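Long-range contacts in TbpB (Actinobacillus pleuropneumoniae, PDB 3HOL), which probably binds host transferrin at the bacterial cell surface, as the lipoprotein component of a receptor that acquires iron: residues Asp59-Ala64 against Tyr104-Ser109; Lys68-Asp73 against Val89-His94. All blocks are in the same frame, centred on the assembly; numbering follows the deposited sequence.

Contact 1. Residues Asp59-Ala64 against Tyr104-Ser109; sequences DVPYKA and YYKGNS
Y104 rises from its strand beneath V60 and P61. With CG between the backbone N and the carbonyl carbon (chi1 73°), the ring is brought under P61. The first atom, Y104 CB, already meets P61 CG at 3.8 Å, and one bond on, Y104 CG is 3.6 Å from the same carbon. P61 CD sits 3.6 Å from the centroid of the Y104 ring, only 9° off its normal, which defines a CH-pi contact over the face. Farther out the partner changes to V60, whose CG1 is 3.6 Å from Y104 CE2 in an oblique approach. At the tip, Y104 OH has V60 CG1 at the same separation.

Two residues on, K106 supplies the polar part. Its chain bends at chi3, and NZ donates to D59 O at 2.7 Å, in the carbonyl plane with a C=O...N angle of 156°. N54 O and N56 O also accept from this ammonium, so three backbone carbonyls grip it, while the D59 carboxylate turns to N54 ND2 instead. Together, a proline-tyrosine CH-pi contact and a carbonyl-bound lysine fasten an irregular segment onto one face of the antiparallel sheet. V60-K63 is a type II beta turn, followed by a short, weakly bonded helical turn. Strand 101-107 runs antiparallel between 29-33 and 84-91; P61 also touches V31 of the former, and V60 touches R85 of the latter.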
ATOM      1  N   ASP A  59      14.917  -1.939 -12.032  1.00 17.01           N
ATOM      2  CA  ASP A  59      14.861  -3.371 -12.306  1.00 17.25           C
ATOM      3  C   ASP A  59      13.577  -3.770 -13.057  1.00 15.94           C
ATOM      4  O   ASP A  59      12.474  -3.735 -12.483  1.00 16.54           O
ATOM      5  CB  ASP A  59      14.921  -4.158 -11.007  1.00 17.60           C
ATOM      6  CG  ASP A  59      16.199  -3.905 -10.219  1.00 20.87           C
ATOM      7  OD1 ASP A  59      17.251  -3.538 -10.801  1.00 23.16           O
ATOM      8  OD2 ASP A  59      16.143  -4.100  -8.995  1.00 23.52           O
ATOM      9  N   VAL A  60      13.722  -4.184 -14.303  1.00 14.35           N
ATOM     10  CA  VAL A  60      12.601  -4.657 -15.079  1.00 15.30           C
ATOM     11  C   VAL A  60      12.419  -6.166 -14.817  1.00 15.11           C
ATOM     12  O   VAL A  60      13.418  -6.888 -14.730  1.00 12.86           O
ATOM     13  CB  VAL A  60      12.844  -4.340 -16.554  1.00 16.14           C
ATOM     14  CG1 VAL A  60      11.676  -4.683 -17.384  1.00 19.42           C
ATOM     15  CG2 VAL A  60      13.085  -2.819 -16.705  1.00 16.85           C
ATOM     16  N   PRO A  61      11.155  -6.644 -14.663  1.00 15.34           N
ATOM     17  CA  PRO A  61      10.976  -8.076 -14.460  1.00 15.21           C
ATOM     18  C   PRO A  61      11.664  -8.914 -15.559  1.00 15.55           C
ATOM     19  O   PRO A  61      11.597  -8.561 -16.730  1.00 15.70           O
ATOM     20  CB  PRO A  61       9.460  -8.260 -14.543  1.00 16.22           C
ATOM     21  CG  PRO A  61       8.863  -6.965 -14.222  1.00 16.66           C
ATOM     22  CD  PRO A  61       9.875  -5.900 -14.581  1.00 15.61           C
ATOM     23  N   TYR A  62      12.324 -10.007 -15.183  1.00 15.49           N
ATOM     24  CA  TYR A  62      12.917 -10.949 -16.154  1.00 15.98           C
ATOM     25  C   TYR A  62      14.013 -10.377 -17.044  1.00 16.04           C
ATOM     26  O   TYR A  62      14.340 -10.928 -18.103  1.00 13.93           O
ATOM     27  CB  TYR A  62      11.800 -11.620 -16.991  1.00 16.55           C
ATOM     28  CG  TYR A  62      10.948 -12.495 -16.092  1.00 17.97           C
ATOM     29  CD1 TYR A  62      11.455 -13.696 -15.600  1.00 18.77           C
ATOM     30  CD2 TYR A  62       9.670 -12.094 -15.691  1.00 20.29           C
ATOM     31  CE1 TYR A  62      10.698 -14.507 -14.744  1.00 21.95           C
ATOM     32  CE2 TYR A  62       8.889 -12.888 -14.835  1.00 21.65           C
ATOM     33  CZ  TYR A  62       9.425 -14.100 -14.367  1.00 23.87           C
ATOM     34  OH  TYR A  62       8.695 -14.906 -13.524  1.00 23.95           O
ATOM     35  N   LYS A  63      14.601  -9.268 -16.605  1.00 16.71           N
ATOM     36  CA  LYS A  63      15.727  -8.677 -17.317  1.00 17.76           C
ATOM     37  C   LYS A  63      16.811  -9.718 -17.702  1.00 18.61           C
ATOM     38  O   LYS A  63      17.311  -9.688 -18.828  1.00 18.34           O
ATOM     39  CB  LYS A  63      16.384  -7.563 -16.477  1.00 18.35           C
ATOM     40  CG  LYS A  63      17.803  -7.212 -16.940  1.00 20.68           C
ATOM     41  CD  LYS A  63      17.794  -6.422 -18.224  1.00 22.95           C
ATOM     42  CE  LYS A  63      19.226  -5.944 -18.615  1.00 22.89           C
ATOM     43  NZ  LYS A  63      19.053  -5.075 -19.808  1.00 27.52           N
ATOM     44  N   ALA A  64      17.180 -10.600 -16.766  1.00 18.72           N
ATOM     45  CA  ALA A  64      18.238 -11.589 -17.012  1.00 19.30           C
ATOM     46  C   ALA A  64      17.865 -12.527 -18.172  1.00 19.36           C
ATOM     47  O   ALA A  64      18.713 -12.811 -19.026  1.00 19.16           O
ATOM     48  CB  ALA A  64      18.555 -12.405 -15.736  1.00 18.81           C
ATOM     49  N   TYR A 104       4.268  -5.777 -17.808  1.00  8.56           N
ATOM     50  CA  TYR A 104       4.227  -5.519 -16.353  1.00  7.68           C
ATOM     51  C   TYR A 104       3.882  -4.065 -15.994  1.00  7.97           C
ATOM     52  O   TYR A 104       3.968  -3.139 -16.835  1.00  7.35           O
ATOM     53  CB  TYR A 104       5.594  -5.862 -15.754  1.00  8.17           C
ATOM     54  CG  TYR A 104       6.641  -4.836 -16.130  1.00 10.09           C
ATOM     55  CD1 TYR A 104       6.943  -3.770 -15.259  1.00 10.87           C
ATOM     56  CD2 TYR A 104       7.269  -4.877 -17.369  1.00  9.20           C
ATOM     57  CE1 TYR A 104       7.851  -2.789 -15.624  1.00 11.72           C
ATOM     58  CE2 TYR A 104       8.194  -3.920 -17.725  1.00  7.77           C
ATOM     59  CZ  TYR A 104       8.456  -2.864 -16.851  1.00  8.02           C
ATOM     60  OH  TYR A 104       9.365  -1.893 -17.186  1.00 11.62           O
ATOM     61  N   TYR A 105       3.463  -3.857 -14.755  1.00  6.90           N
ATOM     62  CA  TYR A 105       3.621  -2.523 -14.131  1.00  8.25           C
ATOM     63  C   TYR A 105       4.180  -2.715 -12.755  1.00  8.79           C
ATOM     64  O   TYR A 105       3.972  -3.776 -12.135  1.00  7.59           O
ATOM     65  CB  TYR A 105       2.294  -1.769 -14.032  1.00  7.51           C
ATOM     66  CG  TYR A 105       1.395  -2.145 -12.837  1.00  9.77           C
ATOM     67  CD1 TYR A 105       1.458  -1.434 -11.619  1.00  6.50           C
ATOM     68  CD2 TYR A 105       0.435  -3.157 -12.960  1.00  9.50           C
ATOM     69  CE1 TYR A 105       0.629  -1.777 -10.514  1.00  6.81           C
ATOM     70  CE2 TYR A 105      -0.436  -3.488 -11.878  1.00  6.05           C
ATOM     71  CZ  TYR A 105      -0.325  -2.764 -10.664  1.00 10.25           C
ATOM     72  OH  TYR A 105      -1.125  -3.074  -9.608  1.00  6.58           O
ATOM     73  N   LYS A 106       4.821  -1.661 -12.232  1.00  9.34           N
ATOM     74  CA  LYS A 106       5.178  -1.638 -10.830  1.00  9.26           C
ATOM     75  C   LYS A 106       5.290  -0.205 -10.330  1.00  9.99           C
ATOM     76  O   LYS A 106       5.318   0.755 -11.129  1.00 10.90           O
ATOM     77  CB  LYS A 106       6.514  -2.357 -10.613  1.00  8.85           C
ATOM     78  CG  LYS A 106       7.672  -1.686 -11.425  1.00 10.41           C
ATOM     79  CD  LYS A 106       9.056  -2.000 -10.854  1.00 16.04           C
ATOM     80  CE  LYS A 106       9.490  -3.395 -11.107  1.00 15.70           C
ATOM     81  NZ  LYS A 106      10.764  -3.706 -10.339  1.00 17.07           N
ATOM     82  N   GLY A 107       5.322  -0.076  -9.011  1.00  9.67           N
ATOM     83  CA  GLY A 107       5.510   1.217  -8.338  1.00  9.34           C
ATOM     84  C   GLY A 107       6.145   1.064  -6.972  1.00  9.42           C
ATOM     85  O   GLY A 107       6.159  -0.032  -6.394  1.00  8.07           O
ATOM     86  N   ASN A 108       6.653   2.169  -6.424  1.00  8.65           N
ATOM     87  CA  ASN A 108       7.079   2.162  -5.036  1.00  9.99           C
ATOM     88  C   ASN A 108       6.451   3.349  -4.323  1.00  9.71           C
ATOM     89  O   ASN A 108       5.898   4.244  -4.975  1.00  8.02           O
ATOM     90  CB  ASN A 108       8.615   2.247  -4.928  1.00 10.27           C
ATOM     91  CG  ASN A 108       9.175   3.489  -5.590  1.00 12.77           C
ATOM     92  OD1 ASN A 108       8.968   4.595  -5.120  1.00 12.24           O
ATOM     93  ND2 ASN A 108       9.891   3.301  -6.708  1.00 11.88           N
ATOM     94  N   SER A 109       6.541   3.355  -3.003  1.00  9.12           N
ATOM     95  CA  SER A 109       5.949   4.424  -2.173  1.00 10.08           C
ATOM     96  C   SER A 109       4.422   4.583  -2.354  1.00 10.49           C
ATOM     97  O   SER A 109       3.951   5.673  -2.696  1.00  9.61           O
ATOM     98  CB  SER A 109       6.697   5.746  -2.424  1.00 11.55           C
ATOM     99  OG  SER A 109       6.138   6.752  -1.599  1.00 16.52           O
TER

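Contact 2. Residues Lys68-Asp73 against Val89-His94; sequences KYNYPD and VIDGEH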
ATOM      1  N   LYS A  68      19.135 -13.527 -23.495  1.00 21.62           N
ATOM      2  CA  LYS A  68      19.147 -14.631 -24.465  1.00 21.43           C
ATOM      3  C   LYS A  68      18.242 -14.380 -25.661  1.00 19.79           C
ATOM      4  O   LYS A  68      18.161 -15.232 -26.563  1.00 20.13           O
ATOM      5  CB  LYS A  68      18.694 -15.957 -23.809  1.00 22.55           C
ATOM      6  CG  LYS A  68      19.599 -16.512 -22.677  1.00 26.76           C
ATOM      7  CD  LYS A  68      18.699 -17.297 -21.684  1.00 33.05           C
ATOM      8  CE  LYS A  68      19.417 -18.397 -20.886  1.00 36.35           C
ATOM      9  NZ  LYS A  68      20.508 -17.829 -20.036  1.00 38.68           N
ATOM     10  N   TYR A  69      17.525 -13.258 -25.681  1.00 17.46           N
ATOM     11  CA  TYR A  69      16.575 -12.988 -26.778  1.00 16.34           C
ATOM     12  C   TYR A  69      17.308 -12.627 -28.057  1.00 15.34           C
ATOM     13  O   TYR A  69      18.366 -12.025 -28.016  1.00 15.02           O
ATOM     14  CB  TYR A  69      15.678 -11.796 -26.410  1.00 15.02           C
ATOM     15  CG  TYR A  69      14.664 -12.059 -25.321  1.00 14.54           C
ATOM     16  CD1 TYR A  69      14.618 -13.291 -24.641  1.00 13.94           C
ATOM     17  CD2 TYR A  69      13.768 -11.041 -24.937  1.00 11.06           C
ATOM     18  CE1 TYR A  69      13.686 -13.500 -23.606  1.00 14.22           C
ATOM     19  CE2 TYR A  69      12.833 -11.244 -23.920  1.00 13.39           C
ATOM     20  CZ  TYR A  69      12.813 -12.478 -23.250  1.00 15.09           C
ATOM     21  OH  TYR A  69      11.909 -12.696 -22.248  1.00 14.87           O
ATOM     22  N   ASN A  70      16.730 -12.939 -29.199  1.00 16.07           N
ATOM     23  CA  ASN A  70      17.331 -12.548 -30.477  1.00 17.06           C
ATOM     24  C   ASN A  70      17.566 -11.060 -30.613  1.00 17.03           C
ATOM     25  O   ASN A  70      18.618 -10.648 -31.068  1.00 17.08           O
ATOM     26  CB  ASN A  70      16.493 -13.074 -31.644  1.00 16.98           C
ATOM     27  CG  ASN A  70      16.517 -14.587 -31.715  1.00 18.26           C
ATOM     28  OD1 ASN A  70      15.497 -15.251 -31.569  1.00 20.96           O
ATOM     29  ND2 ASN A  70      17.693 -15.134 -31.915  1.00 16.79           N
ATOM     30  N   TYR A  71      16.570 -10.266 -30.228  1.00 17.42           N
ATOM     31  CA  TYR A  71      16.678  -8.810 -30.205  1.00 17.58           C
ATOM     32  C   TYR A  71      15.984  -8.342 -28.942  1.00 17.04           C
ATOM     33  O   TYR A  71      14.759  -8.168 -28.961  1.00 16.63           O
ATOM     34  CB  TYR A  71      15.997  -8.201 -31.437  1.00 18.12           C
ATOM     35  CG  TYR A  71      16.338  -6.743 -31.613  1.00 24.36           C
ATOM     36  CD1 TYR A  71      17.349  -6.342 -32.514  1.00 29.22           C
ATOM     37  CD2 TYR A  71      15.681  -5.751 -30.853  1.00 26.99           C
ATOM     38  CE1 TYR A  71      17.674  -4.987 -32.671  1.00 31.58           C
ATOM     39  CE2 TYR A  71      16.008  -4.405 -30.990  1.00 31.04           C
ATOM     40  CZ  TYR A  71      16.993  -4.033 -31.902  1.00 33.65           C
ATOM     41  OH  TYR A  71      17.305  -2.701 -32.035  1.00 38.81           O
ATOM     42  N   PRO A  72      16.746  -8.178 -27.824  1.00 16.35           N
ATOM     43  CA  PRO A  72      16.080  -7.808 -26.568  1.00 15.46           C
ATOM     44  C   PRO A  72      15.458  -6.436 -26.721  1.00 15.03           C
ATOM     45  O   PRO A  72      16.125  -5.489 -27.167  1.00 14.87           O
ATOM     46  CB  PRO A  72      17.219  -7.768 -25.526  1.00 16.17           C
ATOM     47  CG  PRO A  72      18.398  -8.600 -26.197  1.00 17.92           C
ATOM     48  CD  PRO A  72      18.208  -8.370 -27.682  1.00 16.56           C
ATOM     49  N   ASP A  73      14.179  -6.324 -26.397  1.00 13.43           N
ATOM     50  CA  ASP A  73      13.513  -5.031 -26.517  1.00 13.09           C
ATOM     51  C   ASP A  73      12.761  -4.729 -25.228  1.00 12.02           C
ATOM     52  O   ASP A  73      11.657  -5.204 -25.014  1.00 10.39           O
ATOM     53  CB  ASP A  73      12.593  -5.011 -27.731  1.00 12.50           C
ATOM     54  CG  ASP A  73      11.945  -3.641 -27.947  1.00 17.06           C
ATOM     55  OD1 ASP A  73      12.124  -2.728 -27.100  1.00 17.15           O
ATOM     56  OD2 ASP A  73      11.252  -3.485 -28.957  1.00 17.70           O
ATOM     57  N   VAL A  89       9.072  -6.435 -21.797  1.00  8.81           N
ATOM     58  CA  VAL A  89      10.415  -6.970 -21.930  1.00  9.17           C
ATOM     59  C   VAL A  89      10.172  -8.080 -22.959  1.00  9.52           C
ATOM     60  O   VAL A  89       9.609  -9.112 -22.624  1.00  9.38           O
ATOM     61  CB  VAL A  89      10.934  -7.575 -20.572  1.00  9.77           C
ATOM     62  CG1 VAL A  89      12.286  -8.345 -20.737  1.00  9.15           C
ATOM     63  CG2 VAL A  89      11.091  -6.503 -19.536  1.00 12.85           C
ATOM     64  N   ILE A  90      10.507  -7.844 -24.222  1.00  9.97           N
ATOM     65  CA  ILE A  90      10.194  -8.842 -25.258  1.00  9.56           C
ATOM     66  C   ILE A  90      11.356  -9.096 -26.222  1.00  9.09           C
ATOM     67  O   ILE A  90      12.331  -8.323 -26.280  1.00  9.43           O
ATOM     68  CB  ILE A  90       8.959  -8.478 -26.094  1.00  9.59           C
ATOM     69  CG1 ILE A  90       9.215  -7.207 -26.944  1.00  9.97           C
ATOM     70  CG2 ILE A  90       7.662  -8.361 -25.205  1.00 10.08           C
ATOM     71  CD1 ILE A  90       8.019  -6.739 -27.878  1.00  9.73           C
ATOM     72  N   ASP A  91      11.257 -10.202 -26.947  1.00  9.59           N
ATOM     73  CA  ASP A  91      12.143 -10.449 -28.091  1.00  9.91           C
ATOM     74  C   ASP A  91      11.506  -9.798 -29.286  1.00 10.29           C
ATOM     75  O   ASP A  91      10.430 -10.234 -29.728  1.00 11.12           O
ATOM     76  CB  ASP A  91      12.283 -11.965 -28.326  1.00  9.44           C
ATOM     77  CG  ASP A  91      13.462 -12.310 -29.238  1.00 11.83           C
ATOM     78  OD1 ASP A  91      13.896 -11.435 -30.006  1.00  8.83           O
ATOM     79  OD2 ASP A  91      13.967 -13.455 -29.152  1.00 12.23           O
ATOM     80  N   GLY A  92      12.145  -8.756 -29.819  1.00  9.43           N
ATOM     81  CA  GLY A  92      11.614  -8.100 -31.031  1.00 11.20           C
ATOM     82  C   GLY A  92      11.904  -8.825 -32.343  1.00 11.45           C
ATOM     83  O   GLY A  92      11.508  -8.383 -33.414  1.00 11.54           O
ATOM     84  N   GLU A  93      12.607  -9.945 -32.269  1.00 11.94           N
ATOM     85  CA  GLU A  93      12.837 -10.792 -33.457  1.00 10.88           C
ATOM     86  C   GLU A  93      12.586 -12.228 -32.983  1.00 11.23           C
ATOM     87  O   GLU A  93      13.432 -13.142 -33.104  1.00  9.88           O
ATOM     88  CB  GLU A  93      14.272 -10.596 -33.989  1.00 11.41           C
ATOM     89  CG  GLU A  93      14.445  -9.299 -34.790  1.00 13.20           C
ATOM     90  CD  GLU A  93      15.915  -9.018 -35.168  1.00 19.23           C
ATOM     91  OE1 GLU A  93      16.749  -9.929 -35.099  1.00 19.12           O
ATOM     92  OE2 GLU A  93      16.247  -7.879 -35.508  1.00 20.03           O
ATOM     93  N   HIS A  94      11.382 -12.416 -32.462  1.00  9.31           N
ATOM     94  CA  HIS A  94      11.019 -13.666 -31.836  1.00 10.09           C
ATOM     95  C   HIS A  94      10.902 -14.789 -32.903  1.00  9.74           C
ATOM     96  O   HIS A  94      10.378 -14.568 -33.983  1.00  8.66           O
ATOM     97  CB  HIS A  94       9.684 -13.488 -31.119  1.00  9.54           C
ATOM     98  CG  HIS A  94       9.155 -14.751 -30.536  1.00  9.08           C
ATOM     99  ND1 HIS A  94       9.732 -15.367 -29.450  1.00 10.10           N
ATOM    100  CD2 HIS A  94       8.131 -15.536 -30.913  1.00  6.74           C
ATOM    101  CE1 HIS A  94       9.055 -16.458 -29.157  1.00  7.70           C
ATOM    102  NE2 HIS A  94       8.081 -16.581 -30.028  1.00 11.23           N
TER
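The D91 carboxylate draws the backbone N-H groups of N70 and Y71 across the contact: N70 N donates to D91 OD2 at 2.8 Å and Y71 N to D91 OD1 at 2.9 Å, each from about 40° out of the carboxylate plane. D91 OD1 also accepts from E93 N at 3.0 Å, closing an Asx turn, its two donors arriving from opposite faces. D91 reaches beneath the N70-Y71 backbone because its CG points opposite the backbone N (chi1 -165°); three N-H groups then hold its carboxylate and would favour its charged form.

Between the two segments' backbones, G92 N donates to Y71 O at 2.8 Å, and D73 pairs with I90 through D73 N to I90 O at 2.7 Å and I90 N to D73 O at 3.0 Å, an antiparallel hydrogen-bonded pair beside the non-hydrogen-bonded pair P72-D91.

Packing by Y69 and E93 flanks these bonds. The Y69 ring runs past D91 in the opposite direction, its plane 3° from that of the carboxylate, and Y69 CD2 reaches D91 N at 3.3 Å; the Y69 hydroxyl is hydrogen-bonded to E99. The E93 chain lies against Y71, with OE2 3.5 Å from CD1 of that ring. These segments form the open end of the hairpin of strands 72-74 and 84-91, away from its turn. Strand 72-74 is outermost in its sheet, whereas 84-91 continues inward to pair with 101-107.

Overall arrangement
The two contacts lie with centres about 17 Å apart on the same antiparallel sheet, whose strand order is 50-52, 29-33, 101-107, 84-91, 72-74. Along the chain they run 59-64, 68-73, 89-94, 104-109, so contact 2 closes a short hairpin within the longer excursion that contact 1 closes. Contact 1 lays the 59-64 segment against side chains of the middle strand, and contact 2 joins the outermost strand to its neighbour. V89 bridges them, since its CG2 lies 3.5 Å from P61 O and 4.3 Å from Y104 CE2. This five-stranded sheet is consistent with the handle domain of the N-lobe, as in related two-lobed transferrin-binding proteins.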